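Local structure of putative Phosphate (Eubacterium rectale, 3DAO) at residues 102-105 against 106-109; 111-114 against 115-119; 175-178 against 179-183. The protein probably hydrolyses a phosphate ester, as a putative phosphatase of the haloacid dehalogenase-like family, though its substrate is not established. One frame throughout, in Å; residues are numbered along the deposited sequence. Where two conformers were deposited one is given.

Interaction 1. Residues 102-105 against 106-109; sequences MDED and IWKG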
loop_
_atom_site.group_PDB
_atom_site.type_symbol
_atom_site.label_atom_id
_atom_site.label_comp_id
_atom_site.label_asym_id
_atom_site.label_seq_id
_atom_site.Cartn_x
_atom_site.Cartn_y
_atom_site.Cartn_z
HETATM N N MSE A 102 4.880 -7.593 11.774
HETATM C CA MSE A 102 6.244 -8.068 11.958
HETATM C C MSE A 102 6.478 -8.598 13.370
HETATM O O MSE A 102 6.040 -7.996 14.383
HETATM C CB MSE A 102 7.226 -6.917 11.647
HETATM C CG MSE A 102 6.882 -6.240 10.320
HETATM SE SE MSE A 102 7.993 -4.671 10.030
HETATM C CE MSE A 102 9.572 -5.624 9.428
ATOM N N ASP A 103 7.130 -9.743 13.426
ATOM C CA ASP A 103 7.512 -10.321 14.719
ATOM C C ASP A 103 8.448 -9.374 15.455
ATOM O O ASP A 103 9.333 -8.756 14.869
ATOM C CB ASP A 103 8.218 -11.658 14.585
ATOM C CG ASP A 103 8.574 -12.240 15.940
ATOM O OD1 ASP A 103 7.646 -12.570 16.702
ATOM O OD2 ASP A 103 9.775 -12.336 16.263
ATOM N N GLU A 104 8.229 -9.290 16.755
ATOM C CA GLU A 104 8.976 -8.403 17.663
ATOM C C GLU A 104 10.496 -8.451 17.480
ATOM O O GLU A 104 11.159 -7.413 17.495
ATOM C CB GLU A 104 8.612 -8.707 19.135
ATOM C CG GLU A 104 9.092 -7.658 20.114
ATOM C CD GLU A 104 8.763 -8.037 21.542
ATOM O OE1 GLU A 104 8.787 -9.256 21.809
ATOM O OE2 GLU A 104 8.491 -7.134 22.370
ATOM N N ASP A 105 11.039 -9.647 17.306
ATOM C CA ASP A 105 12.487 -9.859 17.100
ATOM C C ASP A 105 13.001 -9.202 15.829
ATOM O O ASP A 105 14.176 -8.835 15.711
ATOM C CB ASP A 105 12.846 -11.359 17.018
ATOM C CG ASP A 105 12.949 -12.015 18.383
ATOM O OD1 ASP A 105 12.937 -11.290 19.395
ATOM O OD2 ASP A 105 13.070 -13.253 18.432
ATOM N N ILE A 106 12.116 -9.100 14.853
ATOM C CA ILE A 106 12.470 -8.507 13.571
ATOM C C ILE A 106 12.503 -6.967 13.720
ATOM O O ILE A 106 13.543 -6.350 13.571
ATOM C CB ILE A 106 11.501 -8.895 12.445
ATOM C CG1 ILE A 106 11.451 -10.414 12.231
ATOM C CG2 ILE A 106 11.936 -8.217 11.152
ATOM C CD1 ILE A 106 12.752 -10.989 11.800
ATOM N N TRP A 107 11.377 -6.355 14.046
ATOM C CA TRP A 107 11.366 -4.854 14.102
ATOM C C TRP A 107 12.207 -4.274 15.234
ATOM O O TRP A 107 12.837 -3.218 15.074
ATOM C CB TRP A 107 9.938 -4.245 14.081
ATOM C CG TRP A 107 9.003 -4.598 15.194
ATOM C CD1 TRP A 107 8.146 -5.644 15.210
ATOM C CD2 TRP A 107 8.765 -3.869 16.400
ATOM N NE1 TRP A 107 7.435 -5.653 16.374
ATOM C CE2 TRP A 107 7.773 -4.570 17.121
ATOM C CE3 TRP A 107 9.303 -2.706 16.955
ATOM C CZ2 TRP A 107 7.314 -4.158 18.372
ATOM C CZ3 TRP A 107 8.825 -2.275 18.191
ATOM C CH2 TRP A 107 7.861 -3.019 18.895
ATOM N N LYS A 108 12.229 -4.949 16.386
ATOM C CA LYS A 108 13.074 -4.478 17.502
ATOM C C LYS A 108 14.552 -4.709 17.160
ATOM O O LYS A 108 15.413 -3.866 17.443
ATOM C CB LYS A 108 12.707 -5.139 18.831
ATOM C CG LYS A 108 11.420 -4.572 19.383
ATOM C CD LYS A 108 11.112 -5.025 20.795
ATOM C CE LYS A 108 9.864 -4.293 21.287
ATOM N NZ LYS A 108 9.485 -4.602 22.702
ATOM N N GLY A 109 14.840 -5.819 16.528
ATOM C CA GLY A 109 16.198 -6.116 16.057
ATOM C C GLY A 109 16.705 -5.055 15.067
ATOM O O GLY A 109 17.873 -4.607 15.106
#
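Glu104 and Lys108 stand one turn apart at the start of helix 104-117, a worked example of the i to i+4 salt bridge. The lysine can be followed from its root. Lys108 CB lies 3.1 Å from Glu104 O, the same carbonyl that accepts the hydrogen of Lys108 N. Lys108 CG passes over a face of the Trp107 indole, 3.6 Å above the ring plane and displaced toward its rim. Lys108 CD then rests on the aliphatic part of the glutamate, 3.4 Å from Glu104 CG, and CE comes close to the carboxylate. At the tip Lys108 NZ meets Glu104 OE2 at 2.7 Å, on the anti side and 27° out of the carboxylate plane. Both chains are extended beyond CG and lie against each other through their methylenes as well as at their charged ends. Two further acceptors, the carbonyl oxygens of Thr159 and Leu161, also bind Lys108 NZ and tie a nearby loop to this first turn.

The indole beside it is folded back: with chi1 at 61°, Trp107 CG sits between its own backbone N and carbonyl carbon. This brings Trp107 CD1 to 3.3 Å from Met102 O, which lies at the ring edge, near its plane. Met102, a selenomethionine, crosses Ile106 so that Met102 CE touches Ile106 CG2 at 3.9 Å. Asp103 is the N-cap, and Asp103 O takes the amides of both Ile106 and Trp107.

With an alanine at Lys108, Glu104 would probably lose its cationic mate and the two loop carbonyls a shared donor. The ammonium is held by one carboxylate and two carbonyls, an environment likely to favour its protonated form.

Interaction 2. Residues 111-114 against 115-119; sequences CRMV and RDELP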
loop_
_atom_site.group_PDB
_atom_site.type_symbol
_atom_site.label_atom_id
_atom_site.label_comp_id
_atom_site.label_asym_id
_atom_site.label_seq_id
_atom_site.Cartn_x
_atom_site.Cartn_y
_atom_site.Cartn_z
ATOM N N CYS A 111 15.559 -1.951 14.875
ATOM C CA CYS A 111 15.734 -0.721 15.669
ATOM C C CYS A 111 17.135 -0.698 16.277
ATOM O O CYS A 111 17.877 0.278 16.191
ATOM C CB CYS A 111 14.747 -0.658 16.831
ATOM S SG CYS A 111 13.007 -0.234 16.467
ATOM N N ARG A 112 17.482 -1.792 16.959
ATOM C CA ARG A 112 18.800 -1.862 17.648
ATOM C C ARG A 112 19.946 -1.729 16.711
ATOM O O ARG A 112 20.926 -1.010 16.994
ATOM C CB ARG A 112 18.930 -3.151 18.465
ATOM C CG ARG A 112 17.940 -3.168 19.564
ATOM C CD ARG A 112 17.976 -4.451 20.365
ATOM N NE ARG A 112 16.957 -4.405 21.404
ATOM C CZ ARG A 112 15.916 -5.229 21.432
ATOM N NH1 ARG A 112 15.837 -6.245 20.593
ATOM N NH2 ARG A 112 15.027 -5.100 22.370
HETATM N N MSE A 113 19.795 -2.339 15.541
HETATM C CA MSE A 113 20.850 -2.290 14.537
HETATM C C MSE A 113 21.016 -0.888 13.956
HETATM O O MSE A 113 22.143 -0.408 13.778
HETATM C CB MSE A 113 20.646 -3.309 13.426
HETATM C CG MSE A 113 21.654 -3.151 12.300
HETATM SE SE MSE A 113 21.527 -4.546 10.952
HETATM C CE MSE A 113 22.126 -6.109 11.976
ATOM N N VAL A 114 19.899 -0.218 13.668
ATOM C CA VAL A 114 20.007 1.119 13.079
ATOM C C VAL A 114 20.627 2.067 14.107
ATOM O O VAL A 114 21.539 2.826 13.815
ATOM C CB VAL A 114 18.668 1.622 12.543
ATOM C CG1 VAL A 114 18.816 3.094 12.009
ATOM C CG2 VAL A 114 18.168 0.673 11.433
ATOM N N ARG A 115 20.184 1.908 15.339
ATOM C CA ARG A 115 20.637 2.752 16.440
ATOM C C ARG A 115 22.131 2.616 16.661
ATOM O O ARG A 115 22.861 3.602 16.758
ATOM C CB ARG A 115 19.883 2.358 17.707
ATOM C CG ARG A 115 20.211 3.163 18.929
ATOM C CD ARG A 115 19.638 2.466 20.176
ATOM N NE ARG A 115 20.290 1.160 20.308
ATOM C CZ ARG A 115 19.850 0.122 21.011
ATOM N NH1 ARG A 115 18.727 0.195 21.655
ATOM N NH2 ARG A 115 20.528 -1.027 21.005
ATOM N N ASP A 116 22.590 1.371 16.675
ATOM C CA ASP A 116 23.974 1.080 17.015
ATOM C C ASP A 116 24.959 1.101 15.874
ATOM O O ASP A 116 26.133 1.451 16.076
ATOM C CB ASP A 116 24.063 -0.299 17.693
ATOM C CG ASP A 116 23.330 -0.343 19.035
ATOM O OD1 ASP A 116 23.132 0.738 19.656
ATOM O OD2 ASP A 116 22.972 -1.459 19.478
ATOM N N GLU A 117 24.503 0.682 14.701
ATOM C CA GLU A 117 25.360 0.560 13.518
ATOM C C GLU A 117 25.112 1.517 12.369
ATOM O O GLU A 117 25.946 1.633 11.476
ATOM C CB GLU A 117 25.334 -0.880 12.993
ATOM C CG GLU A 117 25.614 -1.896 14.080
ATOM C CD GLU A 117 25.903 -3.264 13.507
ATOM O OE1 GLU A 117 26.854 -3.372 12.715
ATOM O OE2 GLU A 117 25.175 -4.195 13.866
ATOM N N LEU A 118 23.950 2.181 12.373
ATOM C CA LEU A 118 23.614 3.220 11.369
ATOM C C LEU A 118 23.170 4.496 12.092
ATOM O O LEU A 118 22.109 5.045 11.827
ATOM C CB LEU A 118 22.525 2.748 10.408
ATOM C CG LEU A 118 22.838 1.619 9.429
ATOM C CD1 LEU A 118 22.955 0.259 10.122
ATOM C CD2 LEU A 118 21.714 1.566 8.370
ATOM N N PRO A 119 24.036 5.005 12.968
ATOM C CA PRO A 119 23.632 6.103 13.851
ATOM C C PRO A 119 23.357 7.424 13.123
ATOM O O PRO A 119 22.738 8.306 13.704
ATOM C CB PRO A 119 24.810 6.208 14.818
ATOM C CG PRO A 119 25.991 5.749 13.993
ATOM C CD PRO A 119 25.452 4.633 13.155
HETATM O O HOH W 1 16.930 -2.104 22.898
#
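Arg112 against Arg115, and Val114 against Leu118, make a local contact along the last turns of helix 104-117, where the chain prepares to enter strand 122-126. The two arginines illustrate how like charges can share one side of a helix. Their chains run side by side and point the same way, with guanidinium planes 55° apart. One water lies at the edge of both groups and accepts from Arg112 NE at 2.7 Å and, less closely, from Arg115 NH1 at 3.2 Å.

A bend at chi3 of 63° turns the Arg115 guanidinium back, so that one face lies over Arg112 CA and its edge meets Asp116. The grip is side-on and two-pronged: Arg115 NE reaches Asp116 OD1 at 2.9 Å, and Arg115 NH2 reaches Asp116 OD2, also at 2.9 Å. This pairing fixes the rotation of the guanidinium and probably offsets part of the repulsion from Arg112.

At the C-terminal end, Leu118 is the first residue to leave helical backbone angles, yet its amide still turns inward. Leu118 N gives a hydrogen bond to Val114 O at 2.9 Å and a weak one to Met113 O at 3.5 Å. Leu118 CB packs on Val114 CG1, 4.1 Å away, as an apolar counterpart to the charged side.

Beyond the helix, Met113 leans on Phe185, Ala188 and Trp189 of helix 185-189, whereas Cys111 and Val114 rest against Tyr123 of strand 122-126 and Phe169 of strand 168-172, the helix thereby lying against the six-stranded sheet.

Interaction 3. Residues 175-178 against 179-183; sequences DKCE and ELCTP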
loop_
_atom_site.group_PDB
_atom_site.type_symbol
_atom_site.label_atom_id
_atom_site.label_comp_id
_atom_site.label_asym_id
_atom_site.label_seq_id
_atom_site.Cartn_x
_atom_site.Cartn_y
_atom_site.Cartn_z
ATOM N N ASP A 175 20.079 11.710 2.410
ATOM C CA ASP A 175 20.586 11.513 1.062
ATOM C C ASP A 175 21.343 10.242 0.717
ATOM O O ASP A 175 21.712 10.075 -0.448
ATOM C CB ASP A 175 21.435 12.717 0.680
ATOM C CG ASP A 175 22.488 13.004 1.668
ATOM O OD1 ASP A 175 23.351 12.124 1.823
ATOM O OD2 ASP A 175 22.452 14.101 2.305
ATOM N N LYS A 176 21.563 9.356 1.682
ATOM C CA LYS A 176 22.259 8.088 1.347
ATOM C C LYS A 176 21.797 6.964 2.219
ATOM O O LYS A 176 22.581 6.143 2.677
ATOM C CB LYS A 176 23.776 8.238 1.460
ATOM C CG LYS A 176 24.246 8.762 2.813
ATOM C CD LYS A 176 25.782 8.810 2.889
ATOM C CE LYS A 176 26.271 9.545 4.131
ATOM N NZ LYS A 176 27.746 9.576 4.206
ATOM N N CYS A 177 20.485 6.854 2.338
ATOM C CA CYS A 177 19.907 5.826 3.194
ATOM C C CYS A 177 20.227 4.395 2.735
ATOM O O CYS A 177 20.790 3.591 3.484
ATOM C CB CYS A 177 18.397 6.012 3.313
ATOM S SG CYS A 177 17.703 4.923 4.570
ATOM N N GLU A 178 19.839 4.064 1.510
ATOM C CA GLU A 178 20.101 2.728 0.982
ATOM C C GLU A 178 21.601 2.438 1.031
ATOM O O GLU A 178 22.029 1.350 1.379
ATOM C CB GLU A 178 19.578 2.565 -0.446
ATOM C CG GLU A 178 19.762 1.164 -0.965
ATOM C CD GLU A 178 19.313 1.004 -2.401
ATOM O OE1 GLU A 178 19.328 2.003 -3.166
ATOM O OE2 GLU A 178 19.019 -0.143 -2.777
ATOM N N GLU A 179 22.364 3.443 0.666
ATOM C CA GLU A 179 23.823 3.348 0.611
ATOM C C GLU A 179 24.352 2.946 1.983
ATOM O O GLU A 179 25.227 2.078 2.108
ATOM C CB GLU A 179 24.429 4.662 0.162
ATOM C CG GLU A 179 25.951 4.684 0.282
ATOM C CD GLU A 179 26.542 5.984 -0.176
ATOM O OE1 GLU A 179 26.099 6.505 -1.217
ATOM O OE2 GLU A 179 27.451 6.491 0.510
ATOM N N LEU A 180 23.828 3.574 3.025
ATOM C CA LEU A 180 24.271 3.223 4.367
ATOM C C LEU A 180 23.746 1.868 4.818
ATOM O O LEU A 180 24.362 1.209 5.651
ATOM C CB LEU A 180 23.871 4.280 5.385
ATOM C CG LEU A 180 24.647 5.602 5.324
ATOM C CD1 LEU A 180 23.958 6.667 6.236
ATOM C CD2 LEU A 180 26.109 5.335 5.704
ATOM N N CYS A 181 22.584 1.468 4.308
ATOM C CA CYS A 181 21.965 0.210 4.703
ATOM C C CYS A 181 22.559 -1.008 3.994
ATOM O O CYS A 181 22.424 -2.134 4.450
ATOM C CB CYS A 181 20.451 0.210 4.414
ATOM S SG CYS A 181 19.473 1.225 5.536
ATOM N N THR A 182 23.232 -0.766 2.886
ATOM C CA THR A 182 23.731 -1.872 2.053
ATOM C C THR A 182 24.801 -2.802 2.665
ATOM O O THR A 182 24.692 -4.024 2.538
ATOM C CB THR A 182 24.168 -1.371 0.686
ATOM O OG1 THR A 182 22.985 -1.229 -0.117
ATOM C CG2 THR A 182 25.114 -2.378 -0.004
ATOM N N PRO A 183 25.801 -2.246 3.339
ATOM C CA PRO A 183 26.891 -3.123 3.809
ATOM C C PRO A 183 26.494 -4.185 4.806
ATOM O O PRO A 183 27.065 -5.281 4.786
ATOM C CB PRO A 183 27.844 -2.144 4.472
ATOM C CG PRO A 183 27.597 -0.875 3.778
ATOM C CD PRO A 183 26.153 -0.828 3.468
#
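Glu178 O is gripped twice by Thr182, one turn further along: by the backbone amide, in a weak bond of 2.9 Å from Thr182 N, and by the hydroxyl, with Thr182 OG1 donating at 3.1 Å. The motif is a threonine side chain folded back onto the carbonyl four residues before it, here at short helix 177-181 of the six-stranded alpha/beta domain, which probably serves as the cap of this haloacid dehalogenase-like fold. The hydroxyl comes from above the carbonyl plane, 45° out of it, and supplements the bent amide bond. Pro183, which has no amide hydrogen, follows.

At the other end Lys176 occupies the N-cap position. Its carbonyl starts the helical bonding, Lys176 O accepting from Leu180 N at 2.9 Å, while Cys177 O takes the amide of Cys181. The ring nitrogen ND1 of His173 hydrogen-bonds to the backbone N of Asp175 and of Lys176, just before the helix.

The lysine side chain does its work through carbon. With chi1 at 54°, CG is placed between the backbone N and the carbonyl carbon, and the chain runs out over the first turn. Lys176 CG touches Leu180 CD1 at 4.0 Å, and Lys176 CD passes 3.7 Å from Glu179 OE2. The charged ends stop short of contact, Lys176 NZ being 4.8 Å from Glu179 OE2, so any attraction is probably diffuse.

The buried flank carries two cysteines, both packed on Val171 of strand 168-172 and Val203 of strand 202-207. Their sulfurs only touch: Cys177 SG lies 4.2 Å from Cys181 SG, too far for a disulfide.

Overall arrangement
From the N terminus, the chain first passes through part of the eight-stranded sheet and then enters helix 104-117, whose start is interaction 1 and whose end is interaction 2. Each closes only a helical turn; the three contacts follow in series, and none nests within or crosses another. After 115-119 the chain runs through strands 122-126 and 168-172 of the six-stranded sheet before reaching interaction 3 on helix 177-181. Interactions 1 and 3 stay about 11 Å apart at their nearest atoms. Interaction 2 lies between them: it continues the helix of interaction 1 and, through Leu118 CD2 on Cys181 SG at 3.6 Å, touches interaction 3.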